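Local coordinates for protein pilin, type IV (Thermus thermophilus, PDB 4BHR) that is a type IV pilin, represented here by its soluble C-terminal part, and probably serves as a subunit of type IV pili, fibres linked to cell adhesion, at residues A6-V18 / C36-C50. Sequence-based numbering, arbitrary orientation.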
ATOM      1  N   ALA A   6     -14.338  -1.479   2.032  1.00 24.88           N
ATOM      2  CA  ALA A   6     -13.391  -2.124   2.937  1.00 25.40           C
ATOM      3  C   ALA A   6     -12.019  -2.268   2.272  1.00 22.14           C
ATOM      4  O   ALA A   6     -10.985  -2.030   2.918  1.00 23.52           O
ATOM      5  CB  ALA A   6     -13.898  -3.515   3.339  1.00 27.23           C
ATOM      6  N   ALA A   7     -11.993  -2.717   1.015  1.00 20.47           N
ATOM      7  CA  ALA A   7     -10.693  -2.921   0.374  1.00 22.17           C
ATOM      8  C   ALA A   7      -9.967  -1.586   0.194  1.00 21.25           C
ATOM      9  O   ALA A   7      -8.760  -1.479   0.490  1.00 18.03           O
ATOM     10  CB  ALA A   7     -10.854  -3.640  -0.958  1.00 23.17           C
ATOM     11  N   GLN A   8     -10.692  -0.555  -0.241  1.00 19.38           N
ATOM     12  CA  GLN A   8     -10.054   0.757  -0.369  1.00 20.17           C
ATOM     13  C   GLN A   8      -9.564   1.292   0.951  1.00 20.21           C
ATOM     14  O   GLN A   8      -8.454   1.820   1.030  1.00 21.23           O
ATOM     15  CB  GLN A   8     -11.003   1.763  -0.946  1.00 20.35           C
ATOM     16  CG  GLN A   8     -11.520   1.427  -2.309  1.00 25.58           C
ATOM     17  CD  GLN A   8     -12.661   2.347  -2.685  1.00 24.91           C
ATOM     18  OE1 GLN A   8     -13.759   1.871  -3.044  1.00 25.32           O
ATOM     19  NE2 GLN A   8     -12.427   3.666  -2.592  1.00 19.06           N
ATOM     20  N   ALA A   9     -10.373   1.138   2.004  1.00 20.17           N
ATOM     21  CA  ALA A   9      -9.983   1.544   3.323  1.00 18.24           C
ATOM     22  C   ALA A   9      -8.722   0.832   3.784  1.00 18.79           C
ATOM     23  O   ALA A   9      -7.769   1.489   4.290  1.00 18.83           O
ATOM     24  CB  ALA A   9     -11.127   1.282   4.313  1.00 19.32           C
ATOM     25  N   TYR A  10      -8.688  -0.490   3.565  1.00 18.90           N
ATOM     26  CA  TYR A  10      -7.518  -1.263   3.928  1.00 18.54           C
ATOM     27  C   TYR A  10      -6.265  -0.750   3.196  1.00 18.80           C
ATOM     28  O   TYR A  10      -5.226  -0.605   3.811  1.00 17.86           O
ATOM     29  CB  TYR A  10      -7.721  -2.732   3.599  1.00 19.55           C
ATOM     30  CG  TYR A  10      -6.527  -3.610   3.965  1.00 18.34           C
ATOM     31  CD1 TYR A  10      -6.213  -3.876   5.293  1.00 17.65           C
ATOM     32  CD2 TYR A  10      -5.715  -4.156   2.979  1.00 17.49           C
ATOM     33  CE1 TYR A  10      -5.149  -4.687   5.625  1.00 18.48           C
ATOM     34  CE2 TYR A  10      -4.627  -4.963   3.312  1.00 18.08           C
ATOM     35  CZ  TYR A  10      -4.362  -5.245   4.633  1.00 18.29           C
ATOM     36  OH  TYR A  10      -3.299  -6.046   4.965  1.00 18.05           O
ATOM     37  N   VAL A  11      -6.381  -0.496   1.895  1.00 18.55           N
ATOM     38  CA  VAL A  11      -5.251   0.011   1.110  1.00 16.64           C
ATOM     39  C   VAL A  11      -4.721   1.336   1.652  1.00 17.41           C
ATOM     40  O   VAL A  11      -3.488   1.523   1.808  1.00 15.99           O
ATOM     41  CB  VAL A  11      -5.594   0.073  -0.395  1.00 17.99           C
ATOM     42  CG1 VAL A  11      -4.704   1.024  -1.140  1.00 17.95           C
ATOM     43  CG2 VAL A  11      -5.607  -1.350  -0.979  1.00 16.56           C
ATOM     44  N   ARG A  12      -5.639   2.244   2.020  1.00 16.15           N
ATOM     45  CA  ARG A  12      -5.240   3.544   2.489  1.00 18.19           C
ATOM     46  C   ARG A  12      -4.611   3.411   3.870  1.00 16.69           C
ATOM     47  O   ARG A  12      -3.643   4.105   4.180  1.00 17.12           O
ATOM     48  CB  ARG A  12      -6.429   4.507   2.505  1.00 19.83           C
ATOM     49  CG  ARG A  12      -6.038   5.960   2.827  1.00 23.31           C
ATOM     50  CD  ARG A  12      -5.108   6.526   1.785  1.00 22.39           C
ATOM     51  NE  ARG A  12      -4.582   7.876   2.068  1.00 23.97           N
ATOM     52  CZ  ARG A  12      -3.523   8.101   2.827  1.00 24.77           C
ATOM     53  NH1 ARG A  12      -2.911   7.091   3.454  1.00 24.89           N
ATOM     54  NH2 ARG A  12      -3.099   9.337   2.997  1.00 26.06           N
ATOM     55  N   ASN A  13      -5.175   2.525   4.706  1.00 16.65           N
ATOM     56  CA  ASN A  13      -4.641   2.300   6.015  1.00 17.79           C
ATOM     57  C   ASN A  13      -3.244   1.632   5.970  1.00 15.98           C
ATOM     58  O   ASN A  13      -2.350   1.965   6.761  1.00 16.87           O
ATOM     59  CB  ASN A  13      -5.642   1.515   6.883  1.00 19.09           C
ATOM     60  CG  ASN A  13      -6.959   2.288   7.128  1.00 23.61           C
ATOM     61  OD1 ASN A  13      -7.032   3.538   7.088  1.00 23.55           O
ATOM     62  ND2 ASN A  13      -8.023   1.527   7.365  1.00 28.99           N
ATOM     63  N   VAL A  14      -3.029   0.743   4.997  1.00 15.06           N
ATOM     64  CA  VAL A  14      -1.702   0.166   4.771  1.00 14.09           C
ATOM     65  C   VAL A  14      -0.730   1.268   4.402  1.00 13.86           C
ATOM     66  O   VAL A  14       0.407   1.322   4.890  1.00 13.17           O
ATOM     67  CB  VAL A  14      -1.724  -0.935   3.695  1.00 13.59           C
ATOM     68  CG1 VAL A  14      -0.301  -1.299   3.253  1.00 14.47           C
ATOM     69  CG2 VAL A  14      -2.422  -2.175   4.206  1.00 15.17           C
ATOM     70  N   ALA A  15      -1.156   2.152   3.514  1.00 14.62           N
ATOM     71  CA  ALA A  15      -0.284   3.277   3.133  1.00 14.53           C
ATOM     72  C   ALA A  15       0.113   4.176   4.314  1.00 16.55           C
ATOM     73  O   ALA A  15       1.281   4.494   4.481  1.00 16.28           O
ATOM     74  CB  ALA A  15      -0.936   4.097   2.009  1.00 14.67           C
ATOM     75  N   THR A  16      -0.853   4.506   5.180  1.00 16.22           N
ATOM     76  CA  THR A  16      -0.561   5.189   6.451  1.00 19.04           C
ATOM     77  C   THR A  16       0.472   4.474   7.310  1.00 17.58           C
ATOM     78  O   THR A  16       1.435   5.111   7.823  1.00 18.11           O
ATOM     79  CB  THR A  16      -1.865   5.428   7.243  1.00 20.78           C
ATOM     80  OG1 THR A  16      -2.688   6.292   6.469  1.00 20.98           O
ATOM     81  CG2 THR A  16      -1.535   6.154   8.586  1.00 20.46           C
ATOM     82  N   ALA A  17       0.313   3.148   7.432  1.00 18.35           N
ATOM     83  CA  ALA A  17       1.220   2.332   8.210  1.00 17.82           C
ATOM     84  C   ALA A  17       2.631   2.249   7.623  1.00 17.94           C
ATOM     85  O   ALA A  17       3.617   2.210   8.353  1.00 19.08           O
ATOM     86  CB  ALA A  17       0.621   0.933   8.424  1.00 17.10           C
ATOM     87  N   VAL A  18       2.748   2.210   6.297  1.00 17.08           N
ATOM     88  CA  VAL A  18       4.057   2.189   5.658  1.00 15.84           C
ATOM     89  C   VAL A  18       4.733   3.542   5.883  1.00 15.78           C
ATOM     90  O   VAL A  18       5.919   3.581   6.194  1.00 16.49           O
ATOM     91  CB  VAL A  18       3.918   1.951   4.106  1.00 14.62           C
ATOM     92  CG1 VAL A  18       5.281   2.154   3.408  1.00 17.15           C
ATOM     93  CG2 VAL A  18       3.305   0.603   3.767  1.00 15.05           C
ATOM     94  N   CYS A  36       1.068  -6.726   2.370  1.00 15.21           N
ATOM     95  CA  CYS A  36       0.438  -5.637   3.097  1.00 17.09           C
ATOM     96  C   CYS A  36       0.232  -6.042   4.525  1.00 18.09           C
ATOM     97  O   CYS A  36       0.077  -5.148   5.385  1.00 18.07           O
ATOM     98  CB  CYS A  36      -0.914  -5.290   2.492  1.00 17.32           C
ATOM     99  SG  CYS A  36      -0.771  -4.484   0.896  1.00 18.10           S
ATOM    100  N   ASP A  37       0.165  -7.360   4.786  1.00 19.17           N
ATOM    101  CA  ASP A  37      -0.122  -7.770   6.166  1.00 23.92           C
ATOM    102  C   ASP A  37       1.099  -7.621   7.086  1.00 24.76           C
ATOM    103  O   ASP A  37       1.024  -7.855   8.286  1.00 28.77           O
ATOM    104  CB  ASP A  37      -0.781  -9.157   6.216  1.00 27.00           C
ATOM    105  CG  ASP A  37       0.151 -10.280   5.786  1.00 28.75           C
ATOM    106  OD1 ASP A  37       1.363 -10.041   5.574  1.00 30.43           O
ATOM    107  OD2 ASP A  37      -0.356 -11.427   5.680  1.00 33.88           O
ATOM    108  N   GLN A  38       2.209  -7.145   6.525  1.00 23.07           N
ATOM    109  CA  GLN A  38       3.368  -6.783   7.320  1.00 22.37           C
ATOM    110  C   GLN A  38       3.201  -5.381   7.858  1.00 21.27           C
ATOM    111  O   GLN A  38       3.971  -4.931   8.717  1.00 18.85           O
ATOM    112  CB  GLN A  38       4.662  -6.931   6.508  1.00 23.69           C
ATOM    113  CG  GLN A  38       4.925  -8.358   6.021  1.00 25.89           C
ATOM    114  CD  GLN A  38       4.880  -9.372   7.156  1.00 30.05           C
ATOM    115  OE1 GLN A  38       3.852 -10.035   7.403  1.00 31.80           O
ATOM    116  NE2 GLN A  38       5.992  -9.487   7.873  1.00 26.91           N
ATOM    117  N   PHE A  39       2.153  -4.689   7.404  1.00 18.90           N
ATOM    118  CA  PHE A  39       1.861  -3.342   7.860  1.00 18.38           C
ATOM    119  C   PHE A  39       0.535  -3.230   8.592  1.00 19.56           C
ATOM    120  O   PHE A  39       0.442  -2.504   9.561  1.00 20.91           O
ATOM    121  CB  PHE A  39       1.881  -2.370   6.651  1.00 18.26           C
ATOM    122  CG  PHE A  39       3.236  -2.284   6.013  1.00 17.88           C
ATOM    123  CD1 PHE A  39       4.258  -1.538   6.616  1.00 17.19           C
ATOM    124  CD2 PHE A  39       3.529  -2.995   4.838  1.00 19.30           C
ATOM    125  CE1 PHE A  39       5.543  -1.531   6.078  1.00 18.85           C
ATOM    126  CE2 PHE A  39       4.824  -2.969   4.285  1.00 20.07           C
ATOM    127  CZ  PHE A  39       5.815  -2.211   4.905  1.00 19.37           C
ATOM    128  N   VAL A  40      -0.490  -3.883   8.050  1.00 19.66           N
ATOM    129  CA  VAL A  40      -1.839  -3.949   8.670  1.00 19.45           C
ATOM    130  C   VAL A  40      -2.354  -5.384   8.548  1.00 21.50           C
ATOM    131  O   VAL A  40      -2.515  -5.936   7.418  1.00 20.98           O
ATOM    132  CB  VAL A  40      -2.840  -2.990   7.994  1.00 20.48           C
ATOM    133  CG1 VAL A  40      -4.220  -3.069   8.627  1.00 21.66           C
ATOM    134  CG2 VAL A  40      -2.338  -1.553   8.018  1.00 18.17           C
ATOM    135  N   ALA A  41      -2.569  -6.020   9.709  1.00 20.84           N
ATOM    136  CA  ALA A  41      -3.127  -7.366   9.771  1.00 22.32           C
ATOM    137  C   ALA A  41      -4.585  -7.442   9.304  1.00 23.95           C
ATOM    138  O   ALA A  41      -5.308  -6.455   9.272  1.00 24.25           O
ATOM    139  CB  ALA A  41      -3.004  -7.892  11.204  1.00 24.44           C
ATOM    140  N   ASN A  42      -5.013  -8.651   8.965  1.00 27.55           N
ATOM    141  CA  ASN A  42      -6.411  -8.953   8.635  1.00 31.43           C
ATOM    142  C   ASN A  42      -7.070  -8.208   7.486  1.00 30.93           C
ATOM    143  O   ASN A  42      -8.023  -7.458   7.696  1.00 31.05           O
ATOM    144  CB  ASN A  42      -7.279  -8.889   9.871  1.00 36.33           C
ATOM    145  CG  ASN A  42      -6.842  -9.901  10.893  1.00 40.51           C
ATOM    146  OD1 ASN A  42      -6.425 -11.007  10.539  1.00 45.01           O
ATOM    147  ND2 ASN A  42      -6.906  -9.535  12.148  1.00 45.94           N
ATOM    148  N   PRO A  43      -6.574  -8.427   6.264  1.00 30.16           N
ATOM    149  CA  PRO A  43      -7.226  -7.790   5.116  1.00 29.39           C
ATOM    150  C   PRO A  43      -8.658  -8.271   4.999  1.00 32.71           C
ATOM    151  O   PRO A  43      -8.971  -9.398   5.439  1.00 32.86           O
ATOM    152  CB  PRO A  43      -6.421  -8.284   3.930  1.00 30.96           C
ATOM    153  CG  PRO A  43      -5.746  -9.517   4.398  1.00 33.89           C
ATOM    154  CD  PRO A  43      -5.473  -9.307   5.856  1.00 30.91           C
ATOM    155  N   PRO A  44      -9.522  -7.440   4.401  1.00 29.31           N
ATOM    156  CA  PRO A  44     -10.916  -7.851   4.226  1.00 30.73           C
ATOM    157  C   PRO A  44     -11.060  -9.010   3.250  1.00 30.76           C
ATOM    158  O   PRO A  44     -10.172  -9.287   2.440  1.00 27.80           O
ATOM    159  CB  PRO A  44     -11.605  -6.577   3.710  1.00 32.04           C
ATOM    160  CG  PRO A  44     -10.506  -5.766   3.101  1.00 28.85           C
ATOM    161  CD  PRO A  44      -9.231  -6.128   3.785  1.00 28.77           C
ATOM    162  N   ALA A  45     -12.201  -9.696   3.322  1.00 30.44           N
ATOM    163  CA  ALA A  45     -12.445 -10.855   2.486  1.00 30.99           C
ATOM    164  C   ALA A  45     -12.389 -10.570   0.969  1.00 28.41           C
ATOM    165  O   ALA A  45     -12.066 -11.450   0.171  1.00 30.64           O
ATOM    166  CB  ALA A  45     -13.781 -11.479   2.878  1.00 34.11           C
ATOM    167  N   SER A  46     -12.680  -9.327   0.595  1.00 29.61           N
ATOM    168  CA  SER A  46     -12.636  -8.879  -0.804  1.00 29.83           C
ATOM    169  C   SER A  46     -11.210  -8.773  -1.344  1.00 28.80           C
ATOM    170  O   SER A  46     -10.997  -8.735  -2.562  1.00 31.34           O
ATOM    171  CB  SER A  46     -13.285  -7.524  -0.903  1.00 30.80           C
ATOM    172  OG  SER A  46     -12.666  -6.668   0.046  1.00 32.32           O
ATOM    173  N   VAL A  47     -10.231  -8.704  -0.448  1.00 29.49           N
ATOM    174  CA  VAL A  47      -8.836  -8.614  -0.886  1.00 30.22           C
ATOM    175  C   VAL A  47      -8.235 -10.000  -1.022  1.00 30.73           C
ATOM    176  O   VAL A  47      -8.219 -10.771  -0.071  1.00 35.73           O
ATOM    177  CB  VAL A  47      -7.993  -7.750   0.065  1.00 28.58           C
ATOM    178  CG1 VAL A  47      -6.560  -7.651  -0.472  1.00 29.05           C
ATOM    179  CG2 VAL A  47      -8.621  -6.372   0.163  1.00 28.23           C
ATOM    180  N   THR A  48      -7.758 -10.298  -2.219  1.00 31.39           N
ATOM    181  CA  THR A  48      -7.165 -11.575  -2.577  1.00 34.25           C
ATOM    182  C   THR A  48      -5.683 -11.636  -2.229  1.00 30.67           C
ATOM    183  O   THR A  48      -5.187 -12.641  -1.724  1.00 29.87           O
ATOM    184  CB  THR A  48      -7.223 -11.722  -4.105  1.00 34.52           C
ATOM    185  OG1 THR A  48      -8.587 -11.610  -4.528  1.00 44.36           O
ATOM    186  CG2 THR A  48      -6.624 -13.057  -4.567  1.00 38.86           C
ATOM    187  N   GLN A  49      -4.975 -10.570  -2.571  1.00 25.84           N
ATOM    188  CA  GLN A  49      -3.512 -10.493  -2.458  1.00 23.84           C
ATOM    189  C   GLN A  49      -3.256  -9.005  -2.367  1.00 21.78           C
ATOM    190  O   GLN A  49      -3.999  -8.231  -2.923  1.00 25.48           O
ATOM    191  CB  GLN A  49      -2.857 -11.034  -3.732  1.00 25.41           C
ATOM    192  N   CYS A  50      -2.244  -8.591  -1.622  1.00 18.97           N
ATOM    193  CA  CYS A  50      -2.004  -7.146  -1.453  1.00 17.70           C
ATOM    194  C   CYS A  50      -0.525  -6.987  -1.217  1.00 17.68           C
ATOM    195  O   CYS A  50       0.052  -7.709  -0.388  1.00 19.73           O
ATOM    196  CB  CYS A  50      -2.782  -6.591  -0.239  1.00 20.02           C
ATOM    197  SG  CYS A  50      -2.631  -4.811   0.017  1.00 23.05           S
TER
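The side chain of Y10 projects from the helix and puts its ring into the loop between C36 and C50, where its OH donates a 2.6 Å hydrogen bond to V40 O. That oxygen lies in the ring plane, at its edge; the angle at the acceptor is 155° and the hydroxyl sits 18° off the carbonyl plane. A chi1 of -180° sets CG anti to the backbone N and swings the ring across to the loop, where it is sandwiched: V14 CG2 sits over the rim of one face, while P43 CA makes a CH-pi contact with the other, 3.9 Å from the ring centroid. C50 SG, bonded to C36 SG, comes up at the edge, 3.9 Å from Y10 CE2. V40 runs alongside the ring the other way, CG1 3.5 Å from Y10 CE1, and turns its CG2 onto V14 and A17. Further along, V18 CG2 stands over the centre of the F39 ring, 3.5 Å from its centroid, and A17 CB lies 3.6 Å from F39 O. P44 bridges Y10 and A6; V47 packs on A7. In this pilin domain, a helix packed on an antiparallel sheet, the disulfide loop covers one flank of helix 6-20, while V11 and A15 face strands 61-67 and 74-78, and V14, V18 and F39 converge on V52 of strand 47-54.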